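Local coordinates for putative 2OG-Fe(II) oxygenase family protein (Caulobacter crescentus CB15, PDB 3OOX), which probably acts as an iron(II)-dependent oxygenase that turns 2-oxoglutarate into ethylene and, in a second reaction, oxidises L-arginine, at residues G232-R237 with I296-F301; T239-P244 with P289-E294. All blocks are in the same frame, centred on the assembly; numbering follows the deposited sequence.

Contact 1. Residues G232-R237 with I296-F301; sequences GDMLER and ITADEF. With EDO (1,2-ethanediol), chain G.
F301 pushes its ring between the side chains of M234 and R237, one helical turn apart on helix 233-238, and runs antiparallel to both. Its CG stands anti to the backbone N (chi1 -178°), which sends the ring out toward the other helix. There F301 CD2 lies 3.6 Å from CG of the selenomethionine M234, F301 CE1 is 3.7 Å from R237 CD, and the ring edge at F301 CZ meets D233 CB. The carboxylate of D233 turns elsewhere, to S245 and, in a salt bridge, to R305. Alongside the ring, the extended M234 chain runs toward A298 in the conformer described, one of two. The ring enters from the first turn of helix 298-309, whose start is closed by a capping box: E300 N donates to T297 OG1 and, in one of two E300 conformers, T297 N to E300 OE1. The guanidinium of R237, its plane 79° from the F301 ring, takes I296 CG2 over one face, 3.5 Å from R237 CZ. R237 NH1 and NH2 donate to the two hydroxyls of an ethanediol, probably from the crystallisation liquor and also held by Q304; R237 NH2 to ethanediol O1 is 2.8 Å. With an alanine in place of R237, I296 CG2 and one flank of the F301 ring would probably lose their cover.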
loop_
_atom_site.group_PDB
_atom_site.type_symbol
_atom_site.label_atom_id
_atom_site.label_comp_id
_atom_site.label_asym_id
_atom_site.label_seq_id
_atom_site.Cartn_x
_atom_site.Cartn_y
_atom_site.Cartn_z
ATOM N N GLY A 232 2.924 3.025 -7.329
ATOM C CA GLY A 232 1.632 2.687 -7.895
ATOM C C GLY A 232 1.384 3.429 -9.196
ATOM O O GLY A 232 2.155 4.339 -9.578
ATOM N N ASP A 233 0.273 3.095 -9.840
ATOM C CA ASP A 233 0.027 3.577 -11.173
ATOM C C ASP A 233 -0.078 5.111 -11.236
ATOM O O ASP A 233 0.282 5.664 -12.284
ATOM C CB ASP A 233 -1.268 2.998 -11.733
ATOM C CG ASP A 233 -1.182 1.518 -12.033
ATOM O OD1 ASP A 233 -0.072 0.930 -12.020
ATOM O OD2 ASP A 233 -2.251 0.940 -12.283
HETATM N N MSE A 234 -0.593 5.783 -10.207
HETATM C CA MSE A 234 -0.704 7.251 -10.255
HETATM C C MSE A 234 0.670 7.887 -10.403
HETATM O O MSE A 234 0.847 8.835 -11.183
HETATM C CB MSE A 234 -1.383 7.810 -8.995
HETATM C CG MSE A 234 -2.861 7.585 -8.908
HETATM SE SE MSE A 234 -3.578 8.108 -7.167
HETATM C CE MSE A 234 -5.430 7.700 -7.453
ATOM N N LEU A 235 1.660 7.385 -9.658
ATOM C CA LEU A 235 2.990 7.963 -9.693
ATOM C C LEU A 235 3.703 7.533 -10.964
ATOM O O LEU A 235 4.459 8.319 -11.570
ATOM C CB LEU A 235 3.752 7.552 -8.438
ATOM C CG LEU A 235 5.171 8.055 -8.254
ATOM C CD1 LEU A 235 5.275 9.578 -8.426
ATOM C CD2 LEU A 235 5.720 7.663 -6.867
ATOM N N GLU A 236 3.484 6.288 -11.404
ATOM C CA GLU A 236 4.007 5.838 -12.698
ATOM C C GLU A 236 3.545 6.797 -13.795
ATOM O O GLU A 236 4.375 7.245 -14.626
ATOM C CB GLU A 236 3.566 4.395 -13.008
ATOM C CG GLU A 236 4.026 3.879 -14.371
ATOM C CD GLU A 236 3.479 2.502 -14.662
ATOM O OE1 GLU A 236 2.248 2.384 -14.785
ATOM O OE2 GLU A 236 4.289 1.565 -14.734
ATOM N N ARG A 237 2.260 7.158 -13.787
ATOM C CA ARG A 237 1.726 8.029 -14.838
ATOM C C ARG A 237 2.324 9.437 -14.749
ATOM O O ARG A 237 2.744 10.011 -15.776
ATOM C CB ARG A 237 0.208 8.071 -14.775
ATOM C CG ARG A 237 -0.421 9.056 -15.749
ATOM C CD ARG A 237 -1.888 8.798 -15.943
ATOM N NE ARG A 237 -2.464 9.849 -16.787
ATOM C CZ ARG A 237 -3.511 9.706 -17.584
ATOM N NH1 ARG A 237 -4.142 8.534 -17.713
ATOM N NH2 ARG A 237 -3.954 10.763 -18.289
ATOM N N ILE A 296 -5.248 14.343 -16.074
ATOM C CA ILE A 296 -6.383 13.682 -15.416
ATOM C C ILE A 296 -6.279 13.942 -13.932
ATOM O O ILE A 296 -5.166 14.003 -13.409
ATOM C CB ILE A 296 -6.398 12.135 -15.726
ATOM C CG1 ILE A 296 -7.735 11.518 -15.332
ATOM C CG2 ILE A 296 -5.194 11.395 -15.063
ATOM C CD1 ILE A 296 -7.971 10.129 -15.926
ATOM N N THR A 297 -7.401 14.147 -13.237
ATOM C CA THR A 297 -7.311 14.285 -11.787
ATOM C C THR A 297 -7.065 12.907 -11.177
ATOM O O THR A 297 -7.426 11.890 -11.765
ATOM C CB THR A 297 -8.551 14.863 -11.120
ATOM O OG1 THR A 297 -9.680 13.993 -11.299
ATOM C CG2 THR A 297 -8.913 16.259 -11.696
ATOM N N ALA A 298 -6.503 12.874 -9.976
ATOM C CA ALA A 298 -6.284 11.594 -9.304
ATOM C C ALA A 298 -7.601 10.846 -9.133
ATOM O O ALA A 298 -7.680 9.611 -9.338
ATOM C CB ALA A 298 -5.634 11.824 -7.931
ATOM N N ASP A 299 -8.690 11.555 -8.801
ATOM C CA ASP A 299 -9.943 10.850 -8.600
ATOM C C ASP A 299 -10.506 10.309 -9.916
ATOM O O ASP A 299 -11.082 9.205 -9.929
ATOM C CB ASP A 299 -11.001 11.674 -7.870
ATOM C CG ASP A 299 -12.128 10.808 -7.379
ATOM O OD1 ASP A 299 -11.838 9.908 -6.542
ATOM O OD2 ASP A 299 -13.261 10.991 -7.884
ATOM N N GLU A 300 -10.379 11.056 -11.002
ATOM C CA GLU A 300 -10.792 10.596 -12.333
ATOM C C GLU A 300 -10.035 9.312 -12.701
ATOM O O GLU A 300 -10.596 8.372 -13.258
ATOM C CB GLU A 300 -10.532 11.696 -13.401
ATOM C CG GLU A 300 -11.545 12.890 -13.401
ATOM C CD GLU A 300 -11.084 14.202 -14.122
ATOM O OE1 GLU A 300 -9.998 14.303 -14.761
ATOM O OE2 GLU A 300 -11.878 15.180 -14.061
ATOM N N PHE A 301 -8.741 9.331 -12.428
ATOM C CA PHE A 301 -7.850 8.186 -12.725
ATOM C C PHE A 301 -8.227 6.985 -11.865
ATOM O O PHE A 301 -8.294 5.863 -12.367
ATOM C CB PHE A 301 -6.413 8.585 -12.479
ATOM C CG PHE A 301 -5.405 7.509 -12.804
ATOM C CD1 PHE A 301 -5.019 7.280 -14.085
ATOM C CD2 PHE A 301 -4.857 6.730 -11.796
ATOM C CE1 PHE A 301 -4.079 6.317 -14.385
ATOM C CE2 PHE A 301 -3.912 5.756 -12.084
ATOM C CZ PHE A 301 -3.532 5.556 -13.386
HETATM C C1 EDO G . -6.857 9.790 -20.804
HETATM O O1 EDO G . -6.022 10.722 -20.104
HETATM C C2 EDO G . -6.487 8.358 -20.431
HETATM O O2 EDO G . -6.679 8.122 -19.030
#

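Contact 2. Residues T239-P244 with P289-E294; sequences TNNVLP and PDRYPE
N240, a residue with positive phi in a loop, uses its side-chain amide much as a backbone peptide would, gripping the main chain of 289-294 at two points. N240 OD1 accepts from R291 N at 2.9 Å in a nearly straight bond (170°), the donor tilted a little from the carbonyl plane. On the other branch, N240 ND2 donates a hydrogen bond to P289 O at 3.0 Å; that oxygen lies in the amide plane of N240, yet the N-H comes down from above the proline's carbonyl plane. ND2 also reaches C283 O, so this buried amide is held at both its nitrogen and its oxygen.

N241 works differently. Its CG sits beside the backbone N (chi1 -66°), and from there N241 OD1 receives the Y292 hydroxyl on a lone pair, Y292 OH to OD1 being 2.6 Å. Amide and phenol ring are nearly coplanar, 17° apart, with OD1 at the ring's edge. The R291 guanidinium stacks on the N241 side chain, R291 NH1 lying 3.5 Å from N241 CB, while R291 NH2 turns to N288 OD1. R291 CB in turn rests over one face of the Y292 ring, toward its rim. An Asx turn, in which D290 OD1 accepts from Y292 N, shapes the opposing loop; the same oxygen is bonded to T279.

Both asparagines occupy the corner of a type I' beta turn from T239 to V242. N240 is at the same time the C' residue of a Schellman motif, with N241 N bonded to E236 O and N240 N to R237 O, the classic alpha-helix C-terminus in which the C' residue takes a left-handed backbone conformation.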
loop_
_atom_site.group_PDB
_atom_site.type_symbol
_atom_site.label_atom_id
_atom_site.label_comp_id
_atom_site.label_asym_id
_atom_site.label_seq_id
_atom_site.Cartn_x
_atom_site.Cartn_y
_atom_site.Cartn_z
ATOM N N THR A 239 5.209 10.324 -13.752
ATOM C CA THR A 239 6.621 10.293 -14.181
ATOM C C THR A 239 6.830 9.787 -15.605
ATOM O O THR A 239 7.965 9.445 -15.970
ATOM C CB THR A 239 7.476 9.432 -13.216
ATOM O OG1 THR A 239 7.029 8.064 -13.284
ATOM C CG2 THR A 239 7.393 9.945 -11.769
ATOM N N ASN A 240 5.765 9.733 -16.395
ATOM C CA ASN A 240 5.864 9.229 -17.777
ATOM C C ASN A 240 6.559 7.875 -17.807
ATOM O O ASN A 240 7.361 7.552 -18.712
ATOM C CB ASN A 240 6.627 10.203 -18.670
ATOM C CG ASN A 240 6.254 10.057 -20.127
ATOM O OD1 ASN A 240 5.110 9.689 -20.461
ATOM N ND2 ASN A 240 7.195 10.393 -21.015
ATOM N N ASN A 241 6.200 7.074 -16.802
ATOM C CA ASN A 241 6.697 5.692 -16.637
ATOM C C ASN A 241 8.185 5.551 -16.306
ATOM O O ASN A 241 8.717 4.449 -16.315
ATOM C CB ASN A 241 6.269 4.826 -17.844
ATOM C CG ASN A 241 4.761 4.641 -17.912
ATOM O OD1 ASN A 241 4.021 5.596 -17.938
ATOM N ND2 ASN A 241 4.310 3.393 -17.903
ATOM N N VAL A 242 8.845 6.644 -15.955
ATOM C CA VAL A 242 10.224 6.610 -15.488
ATOM C C VAL A 242 10.313 5.738 -14.213
ATOM O O VAL A 242 11.214 4.922 -14.085
ATOM C CB VAL A 242 10.774 8.031 -15.254
ATOM C CG1 VAL A 242 12.078 7.975 -14.446
ATOM C CG2 VAL A 242 11.019 8.746 -16.597
ATOM N N LEU A 243 9.356 5.917 -13.295
ATOM C CA LEU A 243 9.242 5.027 -12.146
ATOM C C LEU A 243 8.105 4.033 -12.410
ATOM O O LEU A 243 6.951 4.436 -12.533
ATOM C CB LEU A 243 8.978 5.804 -10.858
ATOM C CG LEU A 243 10.020 6.871 -10.488
ATOM C CD1 LEU A 243 9.709 7.541 -9.161
ATOM C CD2 LEU A 243 11.449 6.293 -10.424
ATOM N N PRO A 244 8.425 2.731 -12.485
ATOM C CA PRO A 244 7.419 1.746 -12.918
ATOM C C PRO A 244 6.567 1.244 -11.751
ATOM O O PRO A 244 7.083 1.082 -10.644
ATOM C CB PRO A 244 8.266 0.606 -13.450
ATOM C CG PRO A 244 9.544 0.673 -12.580
ATOM C CD PRO A 244 9.779 2.129 -12.371
ATOM N N PRO A 289 8.758 9.990 -25.254
ATOM C CA PRO A 289 7.740 11.035 -25.425
ATOM C C PRO A 289 6.583 10.897 -24.453
ATOM O O PRO A 289 6.370 9.832 -23.858
ATOM C CB PRO A 289 7.268 10.875 -26.891
ATOM C CG PRO A 289 7.797 9.535 -27.353
ATOM C CD PRO A 289 8.959 9.177 -26.469
ATOM N N ASP A 290 5.841 11.987 -24.300
ATOM C CA ASP A 290 4.733 12.040 -23.368
ATOM C C ASP A 290 3.656 11.006 -23.736
ATOM O O ASP A 290 3.047 11.066 -24.815
ATOM C CB ASP A 290 4.163 13.453 -23.366
ATOM C CG ASP A 290 3.251 13.744 -22.200
ATOM O OD1 ASP A 290 2.899 12.840 -21.411
ATOM O OD2 ASP A 290 2.888 14.921 -22.105
ATOM N N ARG A 291 3.445 10.042 -22.823
ATOM C CA ARG A 291 2.437 9.007 -23.026
ATOM C C ARG A 291 1.051 9.476 -22.599
ATOM O O ARG A 291 0.049 8.798 -22.877
ATOM C CB ARG A 291 2.823 7.761 -22.234
ATOM C CG ARG A 291 4.161 7.241 -22.571
ATOM C CD ARG A 291 4.512 6.080 -21.660
ATOM N NE ARG A 291 5.949 5.854 -21.700
ATOM C CZ ARG A 291 6.545 4.699 -21.428
ATOM N NH1 ARG A 291 5.842 3.620 -21.061
ATOM N NH2 ARG A 291 7.860 4.629 -21.503
ATOM N N TYR A 292 0.987 10.641 -21.953
ATOM C CA TYR A 292 -0.235 11.133 -21.338
ATOM C C TYR A 292 -0.522 12.587 -21.720
ATOM O O TYR A 292 -0.513 13.460 -20.873
ATOM C CB TYR A 292 -0.139 10.958 -19.812
ATOM C CG TYR A 292 0.298 9.548 -19.424
ATOM C CD1 TYR A 292 -0.595 8.491 -19.523
ATOM C CD2 TYR A 292 1.605 9.267 -18.980
ATOM C CE1 TYR A 292 -0.224 7.199 -19.212
ATOM C CE2 TYR A 292 1.989 7.969 -18.649
ATOM C CZ TYR A 292 1.067 6.945 -18.759
ATOM O OH TYR A 292 1.447 5.665 -18.430
ATOM N N PRO A 293 -0.793 12.831 -23.015
ATOM C CA PRO A 293 -0.986 14.213 -23.444
ATOM C C PRO A 293 -2.211 14.877 -22.823
ATOM O O PRO A 293 -2.251 16.115 -22.761
ATOM C CB PRO A 293 -1.144 14.095 -24.962
ATOM C CG PRO A 293 -1.646 12.722 -25.202
ATOM C CD PRO A 293 -0.992 11.881 -24.119
ATOM N N GLU A 294 -3.197 14.074 -22.393
ATOM C CA GLU A 294 -4.365 14.581 -21.693
ATOM C C GLU A 294 -4.194 14.321 -20.196
ATOM O O GLU A 294 -4.092 13.157 -19.770
ATOM C CB GLU A 294 -5.630 13.879 -22.194
ATOM C CG GLU A 294 -5.826 13.944 -23.718
ATOM C CD GLU A 294 -6.044 12.569 -24.348
ATOM O OE1 GLU A 294 -5.095 11.754 -24.359
ATOM O OE2 GLU A 294 -7.162 12.312 -24.848
#

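In the fold
From the N terminus, the chain first builds much of the large mixed sheet of the double-stranded beta-helix (jelly-roll) fold of 2-oxoglutarate oxygenases and reaches contact 1 as strand 227-231 runs into helix 233-238. Contact 2 begins where that helix ends, and strands 248-250, 262-269 and 276-277 follow before 289-294 returns to close the inner loop. Contact 1 closes the outer one at the start of helix 298-309, so the two are nested. The inner contact joins two surface loops; the outer one packs two helices, the second entered from strand 296-297, which pairs with 276-277. Their centres lie about 11 Å apart, and they touch directly: R237 O is 3.5 Å from Y292 CD2.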